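Local structure of galactan 1,3-beta-galactosidase (Phanerochaete chrysosporium, 7BYS) at residues N88-E93 and L167-Y172; T305-E310 and V341-V346; L186-I191 and I201-S206. The protein is an exo-acting glycoside hydrolase of family 43 that probably cleaves the beta-1,3-linked galactan of arabinogalactans and carries a calcium-binding carbohydrate-binding module. One frame throughout, in Å; residues are numbered along the deposited sequence. Where two conformers were deposited one is given.

Contacts 1 and 3 belong to the GH43 catalytic domain, whereas contact 2 lies in the carbohydrate-binding module, its centre about 56 Å from that of contact 1 and about 38 Å from that of contact 3. Contact 3 is the buried one: a strand kinked at A188 pairs with its neighbour in a single blade through backbone hydrogen bonds, beside residues known to bind galactose. Contact 1, nearer the surface, joins the hairpin turns of two different blades, chiefly through side-chain amides, a lysine and water. In contact 2 the facing sheets of a beta-sandwich meet through apolar side chains, while two glutamates that point away from that interface help to hold the calcium ion.

Contact 1 of 3, residues N88-E93 and L167-Y172; sequences NQKNSE and LDANYY
N170 OD1 is gripped by two donors of the opposing turn, K90 NZ at 2.9 Å and N91 ND2 at the same 2.9 Å. The residues 88-93 and 167-172 form hairpin turns of two neighbouring blades of the GH43 five-bladed beta-propeller, and the lysine and asparagines tie these loops together. The K90 chain runs extended and then bends at its last two torsions, which brings NZ back to N91 OD1 as well (2.8 Å); both ends of the N91 amide are thereby engaged. N88 serves two roles: its OD1 accepts from N91 N in an Asx motif that braces the turn, while ND2 gives a nearly straight bond (164°) to A169 O. With CG anti to the backbone N (chi1 -172°), the N88 amide also reaches the Y171 ring, ND2 lying 3.3 Å above the centre of one face with the two planes 70° apart. Y171 is anchored at its far end, where OH bonds to Q148 O. On the other flank, Y172 OH donates a very short bond to E93 OE1 (2.5 Å), and K125 makes a cation-pi contact with the same tyrosine. Water 2 accepts from N91 ND2 and donates to E93 OE1 and to N170 O.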
ATOM      1  N   ASN A  88      -8.083 -23.253  -7.438  1.00 10.07           N
ATOM      2  CA  ASN A  88      -7.648 -24.431  -8.178  1.00 10.71           C
ATOM      3  C   ASN A  88      -8.866 -25.077  -8.838  1.00 11.56           C
ATOM      4  O   ASN A  88      -9.733 -25.639  -8.152  1.00 11.70           O
ATOM      5  CB  ASN A  88      -6.953 -25.409  -7.242  1.00 10.13           C
ATOM      6  CG  ASN A  88      -6.310 -26.554  -7.990  1.00 12.23           C
ATOM      7  OD1 ASN A  88      -7.000 -27.442  -8.480  1.00 14.00           O
ATOM      8  ND2 ASN A  88      -4.993 -26.528  -8.104  1.00 11.10           N
ATOM      9  N   GLN A  89      -8.935 -24.975 -10.165  1.00 12.32           N
ATOM     10  CA  GLN A  89     -10.070 -25.511 -10.916  1.00 13.39           C
ATOM     11  C   GLN A  89     -10.123 -27.032 -10.868  1.00 16.56           C
ATOM     12  O   GLN A  89     -11.209 -27.615 -10.769  1.00 16.55           O
ATOM     13  CB  GLN A  89     -10.014 -25.025 -12.364  1.00 16.80           C
ATOM     14  CG  GLN A  89     -10.323 -23.543 -12.498  1.00 20.55           C
ATOM     15  CD  GLN A  89     -10.522 -23.085 -13.935  1.00 35.96           C
ATOM     16  OE1 GLN A  89     -10.676 -21.891 -14.198  1.00 39.08           O
ATOM     17  NE2 GLN A  89     -10.520 -24.029 -14.869  1.00 32.43           N
ATOM     18  N   LYS A  90      -8.967 -27.694 -10.957  1.00 15.28           N
ATOM     19  CA  LYS A  90      -8.948 -29.155 -10.949  1.00 14.49           C
ATOM     20  C   LYS A  90      -9.612 -29.714  -9.695  1.00 15.76           C
ATOM     21  O   LYS A  90     -10.353 -30.705  -9.765  1.00 16.28           O
ATOM     22  CB  LYS A  90      -7.502 -29.657 -11.061  1.00 16.19           C
ATOM     23  CG  LYS A  90      -7.354 -31.173 -10.963  1.00 20.90           C
ATOM     24  CD  LYS A  90      -5.900 -31.613 -11.130  1.00 23.31           C
ATOM     25  CE  LYS A  90      -5.102 -31.470  -9.840  1.00 15.67           C
ATOM     26  NZ  LYS A  90      -5.479 -32.444  -8.779  1.00 20.52           N
ATOM     27  N   ASN A  91      -9.374 -29.091  -8.539  1.00 12.90           N
ATOM     28  CA  ASN A  91      -9.865 -29.589  -7.261  1.00 12.70           C
ATOM     29  C   ASN A  91     -11.061 -28.805  -6.736  1.00 12.95           C
ATOM     30  O   ASN A  91     -11.599 -29.164  -5.683  1.00 14.95           O
ATOM     31  CB  ASN A  91      -8.743 -29.550  -6.217  1.00 12.61           C
ATOM     32  CG  ASN A  91      -7.551 -30.390  -6.619  1.00 18.15           C
ATOM     33  OD1 ASN A  91      -7.687 -31.377  -7.340  1.00 18.00           O
ATOM     34  ND2 ASN A  91      -6.373 -30.008  -6.144  1.00 14.59           N
ATOM     35  N   SER A  92     -11.478 -27.751  -7.440  1.00 11.48           N
ATOM     36  CA  SER A  92     -12.519 -26.832  -6.967  1.00 11.90           C
ATOM     37  C   SER A  92     -12.222 -26.344  -5.550  1.00 14.67           C
ATOM     38  O   SER A  92     -13.066 -26.392  -4.652  1.00 13.85           O
ATOM     39  CB  SER A  92     -13.910 -27.459  -7.070  0.61 15.17           C
ATOM     40  OG  SER A  92     -14.154 -27.905  -8.393  0.61 16.01           O
ATOM     41  N   GLU A  93     -10.997 -25.869  -5.349  1.00 11.34           N
ATOM     42  CA  GLU A  93     -10.504 -25.542  -4.024  1.00 12.42           C
ATOM     43  C   GLU A  93      -9.768 -24.212  -4.066  1.00 11.52           C
ATOM     44  O   GLU A  93      -9.003 -23.943  -4.999  1.00 10.24           O
ATOM     45  CB  GLU A  93      -9.525 -26.626  -3.571  1.00 12.93           C
ATOM     46  CG  GLU A  93      -9.075 -26.503  -2.141  1.00 16.14           C
ATOM     47  CD  GLU A  93      -8.284 -27.706  -1.690  1.00 16.70           C
ATOM     48  OE1 GLU A  93      -7.200 -27.962  -2.272  1.00 17.75           O
ATOM     49  OE2 GLU A  93      -8.746 -28.408  -0.763  1.00 19.72           O
ATOM     50  N   LEU A 167       4.473 -24.082  -8.857  1.00  8.55           N
ATOM     51  CA  LEU A 167       3.721 -24.944  -7.951  1.00  9.26           C
ATOM     52  C   LEU A 167       3.206 -26.168  -8.690  1.00 10.01           C
ATOM     53  O   LEU A 167       2.993 -26.134  -9.905  1.00 10.48           O
ATOM     54  CB  LEU A 167       2.508 -24.202  -7.387  1.00  9.62           C
ATOM     55  CG  LEU A 167       2.788 -22.873  -6.683  1.00 10.49           C
ATOM     56  CD1 LEU A 167       1.522 -22.368  -6.025  1.00 11.50           C
ATOM     57  CD2 LEU A 167       3.914 -23.028  -5.685  1.00 12.01           C
ATOM     58  N   ASP A 168       3.000 -27.246  -7.935  1.00  9.94           N
ATOM     59  CA  ASP A 168       2.392 -28.454  -8.479  1.00 10.82           C
ATOM     60  C   ASP A 168       0.929 -28.197  -8.842  1.00 11.17           C
ATOM     61  O   ASP A 168       0.369 -27.124  -8.599  1.00 10.38           O
ATOM     62  CB  ASP A 168       2.587 -29.644  -7.532  1.00 13.30           C
ATOM     63  CG  ASP A 168       1.831 -29.508  -6.205  1.00 14.77           C
ATOM     64  OD1 ASP A 168       0.795 -28.803  -6.132  1.00 12.99           O
ATOM     65  OD2 ASP A 168       2.260 -30.147  -5.217  1.00 15.94           O
ATOM     66  N   ALA A 169       0.289 -29.213  -9.421  1.00 12.11           N
ATOM     67  CA  ALA A 169      -1.057 -29.041  -9.954  1.00 10.85           C
ATOM     68  C   ALA A 169      -2.117 -28.888  -8.873  1.00 11.55           C
ATOM     69  O   ALA A 169      -3.240 -28.500  -9.202  1.00 12.61           O
ATOM     70  CB  ALA A 169      -1.409 -30.204 -10.892  1.00 16.53           C
ATOM     71  N   ASN A 170      -1.804 -29.213  -7.614  1.00 12.01           N
ATOM     72  CA  ASN A 170      -2.711 -28.952  -6.506  1.00 11.55           C
ATOM     73  C   ASN A 170      -2.499 -27.581  -5.891  1.00 12.24           C
ATOM     74  O   ASN A 170      -3.295 -27.173  -5.037  1.00 11.59           O
ATOM     75  CB  ASN A 170      -2.523 -30.000  -5.410  1.00 11.43           C
ATOM     76  CG  ASN A 170      -2.919 -31.384  -5.862  1.00 12.97           C
ATOM     77  OD1 ASN A 170      -3.918 -31.564  -6.561  1.00 16.33           O
ATOM     78  ND2 ASN A 170      -2.126 -32.373  -5.473  1.00 17.08           N
ATOM     79  N   TYR A 171      -1.446 -26.873  -6.300  1.00 10.09           N
ATOM     80  CA  TYR A 171      -1.016 -25.642  -5.623  1.00  9.44           C
ATOM     81  C   TYR A 171      -0.607 -25.900  -4.166  1.00 11.21           C
ATOM     82  O   TYR A 171      -0.731 -25.019  -3.309  1.00 11.72           O
ATOM     83  CB  TYR A 171      -2.066 -24.520  -5.685  1.00  9.67           C
ATOM     84  CG  TYR A 171      -2.602 -24.121  -7.046  1.00  8.46           C
ATOM     85  CD1 TYR A 171      -1.895 -24.354  -8.223  1.00 10.10           C
ATOM     86  CD2 TYR A 171      -3.827 -23.459  -7.138  1.00  7.98           C
ATOM     87  CE1 TYR A 171      -2.409 -23.942  -9.463  1.00 11.07           C
ATOM     88  CE2 TYR A 171      -4.341 -23.043  -8.364  1.00 10.10           C
ATOM     89  CZ  TYR A 171      -3.634 -23.289  -9.525  1.00  9.33           C
ATOM     90  OH  TYR A 171      -4.137 -22.865 -10.740  1.00 11.52           O
ATOM     91  N   TYR A 172      -0.130 -27.104  -3.850  1.00 10.98           N
ATOM     92  CA  TYR A 172       0.202 -27.459  -2.471  1.00 10.38           C
ATOM     93  C   TYR A 172       1.690 -27.381  -2.176  1.00 13.68           C
ATOM     94  O   TYR A 172       2.070 -27.339  -1.000  1.00 14.75           O
ATOM     95  CB  TYR A 172      -0.233 -28.897  -2.146  1.00 14.72           C
ATOM     96  CG  TYR A 172      -1.721 -29.139  -2.044  1.00 12.71           C
ATOM     97  CD1 TYR A 172      -2.645 -28.095  -2.084  1.00 13.10           C
ATOM     98  CD2 TYR A 172      -2.200 -30.436  -1.894  1.00 16.29           C
ATOM     99  CE1 TYR A 172      -4.012 -28.346  -1.985  1.00 16.66           C
ATOM    100  CE2 TYR A 172      -3.552 -30.699  -1.803  1.00 18.12           C
ATOM    101  CZ  TYR A 172      -4.456 -29.658  -1.841  1.00 18.68           C
ATOM    102  OH  TYR A 172      -5.807 -29.944  -1.747  1.00 18.86           O
TER
HETATM  103  O   HOH W   1      -6.724 -23.827 -11.599  1.00 15.77           O
HETATM  104  O   HOH W   2      -6.057 -27.503  -4.790  1.00 12.77           O

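Contact 2 of 3, residues T305-E310 and V341-V346; sequences TSYEAE and VTINNV. With CA (calcium ion), chain F.
Y307 packs against I343 and V346 across the interior of a beta-sandwich, the fold of this CBM35-type module. Strand 305-308 borders one sheet and 341-346 is part of the facing one; their axes pass 8.5 Å apart at 142°, so side chains rather than backbone bonds fill the gap. The tight part is apolar. I343 CG2 presses on Y307 CB at 3.8 Å and approaches the ring obliquely, while V346 covers one face of the ring, CG2 over its centre and CG1 on the same side, 4.0 Å from Y307 CE1. Y307 OH is held by Q347 N just beyond the strand segment. Further along, V341 CG2 abuts A309 O (3.5 Å). The looser side is at exposed N345, whose side chain leads away, although its backbone O comes 3.5 Å from Y307 CE2, oblique to the ring. E308, at the end of the strand, and E310, in the 3-10 turn that follows, point their side chains away from 341-346 and bind the calcium ion there, along with the backbone oxygens of S327, K330 and D422. E308 uses OE1 alone, 2.3 Å from the calcium ion; E310 chelates it with OE1 at 2.5 Å and OE2 at 2.6 Å.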
ATOM      1  N   THR A 305      -7.920  22.011  -6.884  1.00 16.18           N
ATOM      2  CA  THR A 305      -7.424  23.381  -6.941  1.00 19.69           C
ATOM      3  C   THR A 305      -6.270  23.520  -5.955  1.00 14.10           C
ATOM      4  O   THR A 305      -6.430  23.218  -4.767  1.00 13.83           O
ATOM      5  CB  THR A 305      -8.543  24.365  -6.615  1.00 22.40           C
ATOM      6  OG1 THR A 305      -9.597  24.202  -7.572  1.00 22.84           O
ATOM      7  CG2 THR A 305      -8.028  25.789  -6.691  1.00 21.89           C
ATOM      8  N   SER A 306      -5.117  23.961  -6.449  1.00 13.96           N
ATOM      9  CA  SER A 306      -3.903  24.049  -5.647  1.00 10.65           C
ATOM     10  C   SER A 306      -3.757  25.433  -5.034  1.00 13.01           C
ATOM     11  O   SER A 306      -4.004  26.445  -5.695  1.00 14.51           O
ATOM     12  CB  SER A 306      -2.672  23.778  -6.512  0.75 14.88           C
ATOM     13  OG  SER A 306      -2.544  22.405  -6.838  0.75 17.85           O
ATOM     14  N   TYR A 307      -3.309  25.469  -3.780  1.00 10.67           N
ATOM     15  CA  TYR A 307      -3.009  26.708  -3.066  1.00 12.41           C
ATOM     16  C   TYR A 307      -1.633  26.558  -2.435  1.00 11.93           C
ATOM     17  O   TYR A 307      -1.420  25.643  -1.634  1.00 12.14           O
ATOM     18  CB  TYR A 307      -4.037  26.965  -1.961  1.00 12.48           C
ATOM     19  CG  TYR A 307      -5.465  27.086  -2.449  1.00 13.12           C
ATOM     20  CD1 TYR A 307      -6.253  25.959  -2.643  1.00 14.52           C
ATOM     21  CD2 TYR A 307      -6.034  28.334  -2.708  1.00 15.17           C
ATOM     22  CE1 TYR A 307      -7.563  26.064  -3.085  1.00 14.99           C
ATOM     23  CE2 TYR A 307      -7.342  28.447  -3.148  1.00 15.39           C
ATOM     24  CZ  TYR A 307      -8.098  27.310  -3.339  1.00 17.56           C
ATOM     25  OH  TYR A 307      -9.404  27.419  -3.783  1.00 20.41           O
ATOM     26  N   GLU A 308      -0.718  27.467  -2.758  1.00 11.28           N
ATOM     27  CA  GLU A 308       0.620  27.422  -2.182  1.00 11.87           C
ATOM     28  C   GLU A 308       0.599  27.951  -0.757  1.00 11.61           C
ATOM     29  O   GLU A 308       0.006  28.999  -0.486  1.00 12.36           O
ATOM     30  CB  GLU A 308       1.583  28.263  -3.019  1.00 12.37           C
ATOM     31  CG  GLU A 308       1.776  27.768  -4.448  1.00 12.86           C
ATOM     32  CD  GLU A 308       2.472  26.424  -4.548  1.00 14.89           C
ATOM     33  OE1 GLU A 308       3.192  26.024  -3.608  1.00 13.51           O
ATOM     34  OE2 GLU A 308       2.297  25.756  -5.581  1.00 14.05           O
ATOM     35  N   ALA A 309       1.251  27.229   0.158  1.00 11.95           N
ATOM     36  CA  ALA A 309       1.300  27.678   1.545  1.00 12.82           C
ATOM     37  C   ALA A 309       1.960  29.046   1.664  1.00 10.95           C
ATOM     38  O   ALA A 309       1.542  29.878   2.482  1.00 11.99           O
ATOM     39  CB  ALA A 309       2.043  26.651   2.397  1.00 12.12           C
ATOM     40  N   GLU A 310       2.978  29.307   0.841  1.00 10.99           N
ATOM     41  CA  GLU A 310       3.726  30.551   0.938  1.00 12.31           C
ATOM     42  C   GLU A 310       2.911  31.756   0.491  1.00 14.84           C
ATOM     43  O   GLU A 310       3.309  32.888   0.778  1.00 16.18           O
ATOM     44  CB  GLU A 310       5.050  30.440   0.168  1.00 14.35           C
ATOM     45  CG  GLU A 310       4.904  30.164  -1.323  1.00 11.78           C
ATOM     46  CD  GLU A 310       4.868  28.681  -1.666  1.00 13.14           C
ATOM     47  OE1 GLU A 310       4.522  27.850  -0.789  1.00 12.33           O
ATOM     48  OE2 GLU A 310       5.223  28.360  -2.818  1.00 13.56           O
ATOM     49  N   VAL A 341      -0.013  29.294   9.505  1.00  9.70           N
ATOM     50  CA  VAL A 341      -0.306  29.836   8.188  1.00  9.85           C
ATOM     51  C   VAL A 341      -1.778  29.591   7.907  1.00 11.10           C
ATOM     52  O   VAL A 341      -2.319  28.531   8.239  1.00 13.10           O
ATOM     53  CB  VAL A 341       0.629  29.296   7.073  1.00 11.10           C
ATOM     54  CG1 VAL A 341       0.410  27.798   6.817  1.00 11.52           C
ATOM     55  CG2 VAL A 341       0.452  30.105   5.781  1.00 13.38           C
ATOM     56  N   THR A 342      -2.440  30.600   7.352  1.00 11.22           N
ATOM     57  CA  THR A 342      -3.855  30.519   7.035  1.00 11.66           C
ATOM     58  C   THR A 342      -3.986  30.712   5.539  1.00 10.75           C
ATOM     59  O   THR A 342      -3.556  31.736   4.998  1.00 13.23           O
ATOM     60  CB  THR A 342      -4.633  31.601   7.789  1.00 12.21           C
ATOM     61  OG1 THR A 342      -4.485  31.391   9.195  1.00 13.63           O
ATOM     62  CG2 THR A 342      -6.114  31.541   7.437  1.00 14.68           C
ATOM     63  N   ILE A 343      -4.537  29.711   4.866  1.00 12.30           N
ATOM     64  CA  ILE A 343      -4.826  29.815   3.446  1.00 13.09           C
ATOM     65  C   ILE A 343      -6.245  30.338   3.310  1.00 13.43           C
ATOM     66  O   ILE A 343      -7.199  29.718   3.792  1.00 13.83           O
ATOM     67  CB  ILE A 343      -4.637  28.464   2.741  1.00 14.38           C
ATOM     68  CG1 ILE A 343      -3.162  28.052   2.864  1.00 16.47           C
ATOM     69  CG2 ILE A 343      -5.047  28.566   1.281  1.00 15.26           C
ATOM     70  CD1 ILE A 343      -2.815  26.763   2.176  1.00 21.09           C
ATOM     71  N   ASN A 344      -6.372  31.505   2.698  1.00 17.89           N
ATOM     72  CA  ASN A 344      -7.649  32.177   2.558  1.00 16.67           C
ATOM     73  C   ASN A 344      -8.171  32.014   1.137  1.00 18.77           C
ATOM     74  O   ASN A 344      -7.458  31.584   0.225  1.00 16.78           O
ATOM     75  CB  ASN A 344      -7.501  33.663   2.905  1.00 20.55           C
ATOM     76  CG  ASN A 344      -7.357  33.893   4.394  1.00 17.26           C
ATOM     77  OD1 ASN A 344      -8.260  33.594   5.168  1.00 21.50           O
ATOM     78  ND2 ASN A 344      -6.211  34.433   4.804  1.00 23.21           N
ATOM     79  N   ASN A 345      -9.446  32.364   0.968  1.00 20.09           N
ATOM     80  CA  ASN A 345     -10.114  32.316  -0.332  1.00 19.67           C
ATOM     81  C   ASN A 345     -10.041  30.926  -0.957  1.00 18.65           C
ATOM     82  O   ASN A 345      -9.814  30.772  -2.160  1.00 20.00           O
ATOM     83  CB  ASN A 345      -9.600  33.403  -1.275  1.00 24.45           C
ATOM     84  CG  ASN A 345      -9.894  34.788  -0.749  1.00 28.27           C
ATOM     85  OD1 ASN A 345     -11.030  35.093  -0.391  1.00 29.37           O
ATOM     86  ND2 ASN A 345      -8.865  35.616  -0.654  1.00 29.35           N
ATOM     87  N   VAL A 346     -10.208  29.907  -0.121  1.00 15.96           N
ATOM     88  CA  VAL A 346     -10.378  28.544  -0.605  1.00 15.49           C
ATOM     89  C   VAL A 346     -11.823  28.407  -1.076  1.00 17.79           C
ATOM     90  O   VAL A 346     -12.747  28.335  -0.262  1.00 17.74           O
ATOM     91  CB  VAL A 346     -10.039  27.524   0.485  1.00 14.16           C
ATOM     92  CG1 VAL A 346     -10.216  26.100  -0.039  1.00 18.04           C
ATOM     93  CG2 VAL A 346      -8.613  27.741   0.969  1.00 17.71           C
TER
HETATM   94 CA    CA F 503       5.018  25.880  -2.207  1.00 10.41          CA

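Contact 3 of 3, residues L186-I191 and I201-S206; sequences LEAPGI and IASHTS
E187 with S203 and G190 with I201 form two antiparallel hydrogen-bonded pairs, between which the register slips by one residue: a beta bulge at A188 and P189, opposite A202. A188 takes up a left-handed backbone conformation (phi 43°) there, and the chain turns a corner. Each pair keeps both of its bonds, E187 N to S203 O and S203 N to E187 O, then G190 N to I201 O and I201 N to G190 O. The methyl of A202 sits close under the bulge, its CB 3.3 Å from E187 O, and P189 CA makes a CA-H...O contact of 3.2 Å with I201 O. On one side, L186 CD2 rests over the face of the H204 imidazole in a CH-pi contact, 3.9 Å from the ring centroid and shifted toward the rim. Both ring nitrogens are bonded, ND1 to T185 O and NE2 to Q228 OE1, which fixes the ring's rotation. These strands belong to one blade of the GH43 five-bladed propeller, 189-194 and 197-204 forming one of its hairpins, and the other side borders the galactose-binding residues D137 and Q242. E187 points there: CG lies between the backbone N and the carbonyl carbon (chi1 66°), 3.3 Å from S203 OG, and the chain beyond runs extended past T205 CG2. D137 OD2 accepts from A188 N and lies close to E187 OE1, an approach of two carboxylate oxygens. S203 OG donates to H204 O at 2.9 Å and also bonds to Q242 NE2, so the serine probably helps to position Q242, which binds galactose in another crystal structure of this protein. At the end of the E187 chain, OE2 is hydrogen-bonded to water 3 (2.7 Å) and, weakly, to Q242 NE2; the water accepts from S206 N at 2.9 Å.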
ATOM      1  N   LEU A 186      15.594  -8.496  -3.261  1.00 10.84           N
ATOM      2  CA  LEU A 186      14.243  -8.056  -3.578  1.00  9.80           C
ATOM      3  C   LEU A 186      13.251  -8.681  -2.614  1.00 10.60           C
ATOM      4  O   LEU A 186      13.387  -9.845  -2.224  1.00 11.43           O
ATOM      5  CB  LEU A 186      13.861  -8.433  -5.013  1.00 12.02           C
ATOM      6  CG  LEU A 186      14.658  -7.754  -6.135  1.00 10.94           C
ATOM      7  CD1 LEU A 186      14.353  -8.392  -7.466  1.00 13.42           C
ATOM      8  CD2 LEU A 186      14.396  -6.252  -6.170  1.00 13.44           C
ATOM      9  N   GLU A 187      12.231  -7.911  -2.255  1.00  9.05           N
ATOM     10  CA  GLU A 187      11.134  -8.465  -1.472  1.00 10.71           C
ATOM     11  C   GLU A 187       9.828  -7.818  -1.926  1.00  8.43           C
ATOM     12  O   GLU A 187       9.763  -7.169  -2.977  1.00  8.85           O
ATOM     13  CB  GLU A 187      11.425  -8.413   0.032  1.00 14.94           C
ATOM     14  CG  GLU A 187      11.515  -7.014   0.596  1.00 13.21           C
ATOM     15  CD  GLU A 187      11.794  -7.018   2.099  1.00 17.14           C
ATOM     16  OE1 GLU A 187      12.044  -8.100   2.674  1.00 16.30           O
ATOM     17  OE2 GLU A 187      11.758  -5.934   2.714  1.00 20.97           O
ATOM     18  N   ALA A 188       8.762  -8.050  -1.156  1.00  8.20           N
ATOM     19  CA  ALA A 188       7.423  -7.550  -1.468  1.00  8.32           C
ATOM     20  C   ALA A 188       7.047  -7.709  -2.946  1.00  7.37           C
ATOM     21  O   ALA A 188       6.655  -6.731  -3.612  1.00  8.46           O
ATOM     22  CB  ALA A 188       7.309  -6.089  -1.021  1.00  9.63           C
ATOM     23  N   PRO A 189       7.149  -8.912  -3.506  1.00  7.21           N
ATOM     24  CA  PRO A 189       6.924  -9.072  -4.944  1.00  7.78           C
ATOM     25  C   PRO A 189       5.449  -9.149  -5.307  1.00  7.63           C
ATOM     26  O   PRO A 189       4.592  -9.522  -4.505  1.00  8.00           O
ATOM     27  CB  PRO A 189       7.587 -10.422  -5.247  1.00  7.19           C
ATOM     28  CG  PRO A 189       7.392 -11.206  -3.973  1.00  7.52           C
ATOM     29  CD  PRO A 189       7.587 -10.177  -2.879  1.00  8.60           C
ATOM     30  N   GLY A 190       5.181  -8.823  -6.569  1.00  6.90           N
ATOM     31  CA  GLY A 190       3.950  -9.226  -7.227  1.00  8.46           C
ATOM     32  C   GLY A 190       4.170  -9.233  -8.721  1.00  8.75           C
ATOM     33  O   GLY A 190       5.041  -8.519  -9.228  1.00  8.74           O
ATOM     34  N   ILE A 191       3.385 -10.045  -9.441  1.00  7.90           N
ATOM     35  CA  ILE A 191       3.439 -10.068 -10.901  1.00  8.74           C
ATOM     36  C   ILE A 191       2.056  -9.799 -11.470  1.00  9.39           C
ATOM     37  O   ILE A 191       1.051 -10.339 -10.992  1.00 10.14           O
ATOM     38  CB  ILE A 191       4.031 -11.371 -11.487  1.00  8.41           C
ATOM     39  CG1 ILE A 191       5.551 -11.396 -11.269  1.00  8.88           C
ATOM     40  CG2 ILE A 191       3.646 -11.537 -12.981  1.00 10.11           C
ATOM     41  CD1 ILE A 191       6.219 -12.741 -11.595  1.00  9.58           C
ATOM     42  N   ILE A 201       6.826  -6.428  -9.886  1.00  8.49           N
ATOM     43  CA  ILE A 201       7.031  -5.260  -9.037  1.00  7.78           C
ATOM     44  C   ILE A 201       7.586  -5.760  -7.716  1.00  8.81           C
ATOM     45  O   ILE A 201       7.092  -6.758  -7.182  1.00  7.86           O
ATOM     46  CB  ILE A 201       5.697  -4.540  -8.781  1.00  7.98           C
ATOM     47  CG1 ILE A 201       4.927  -4.322 -10.085  1.00 11.94           C
ATOM     48  CG2 ILE A 201       5.941  -3.238  -8.024  1.00 10.01           C
ATOM     49  CD1 ILE A 201       5.636  -3.448 -11.057  1.00 13.69           C
ATOM     50  N   ALA A 202       8.585  -5.064  -7.174  1.00  7.95           N
ATOM     51  CA  ALA A 202       9.204  -5.513  -5.932  1.00  7.84           C
ATOM     52  C   ALA A 202       9.896  -4.340  -5.256  1.00  8.30           C
ATOM     53  O   ALA A 202      10.247  -3.348  -5.897  1.00  9.95           O
ATOM     54  CB  ALA A 202      10.212  -6.641  -6.198  1.00  9.26           C
ATOM     55  N   SER A 203      10.092  -4.467  -3.958  1.00  8.74           N
ATOM     56  CA  SER A 203      10.922  -3.542  -3.204  1.00  9.42           C
ATOM     57  C   SER A 203      12.327  -4.109  -3.029  1.00 10.10           C
ATOM     58  O   SER A 203      12.601  -5.276  -3.300  1.00  9.70           O
ATOM     59  CB  SER A 203      10.279  -3.233  -1.852  1.00 11.04           C
ATOM     60  OG  SER A 203      10.509  -4.270  -0.909  1.00 10.21           O
ATOM     61  N   HIS A 204      13.229  -3.260  -2.557  1.00 10.19           N
ATOM     62  CA  HIS A 204      14.471  -3.766  -2.001  1.00 10.54           C
ATOM     63  C   HIS A 204      14.289  -4.038  -0.509  1.00 12.69           C
ATOM     64  O   HIS A 204      13.181  -3.929   0.036  1.00 11.68           O
ATOM     65  CB  HIS A 204      15.637  -2.843  -2.343  1.00 15.83           C
ATOM     66  CG  HIS A 204      16.186  -3.087  -3.711  1.00 14.01           C
ATOM     67  ND1 HIS A 204      16.853  -4.247  -4.045  1.00 15.79           N
ATOM     68  CD2 HIS A 204      16.106  -2.356  -4.847  1.00 14.95           C
ATOM     69  CE1 HIS A 204      17.195  -4.201  -5.320  1.00 18.02           C
ATOM     70  NE2 HIS A 204      16.745  -3.069  -5.831  1.00 16.61           N
ATOM     71  N   THR A 205      15.376  -4.432   0.158  1.00 14.17           N
ATOM     72  CA  THR A 205      15.328  -4.830   1.569  1.00 16.36           C
ATOM     73  C   THR A 205      15.828  -3.665   2.410  1.00 18.46           C
ATOM     74  O   THR A 205      17.036  -3.435   2.516  1.00 23.40           O
ATOM     75  CB  THR A 205      16.169  -6.078   1.826  1.00 16.06           C
ATOM     76  OG1 THR A 205      17.493  -5.881   1.321  1.00 19.27           O
ATOM     77  CG2 THR A 205      15.560  -7.275   1.137  1.00 16.61           C
ATOM     78  N   SER A 206      14.901  -2.930   3.013  1.00 15.82           N
ATOM     79  CA  SER A 206      15.260  -1.860   3.936  1.00 15.71           C
ATOM     80  C   SER A 206      14.438  -1.952   5.217  1.00 18.07           C
ATOM     81  O   SER A 206      14.138  -0.935   5.849  1.00 18.02           O
ATOM     82  CB  SER A 206      15.146  -0.483   3.282  1.00 17.01           C
ATOM     83  OG  SER A 206      13.814  -0.218   2.877  1.00 13.90           O
TER
HETATM   84  O   HOH W   3      11.982  -3.231   2.890  1.00 13.87           O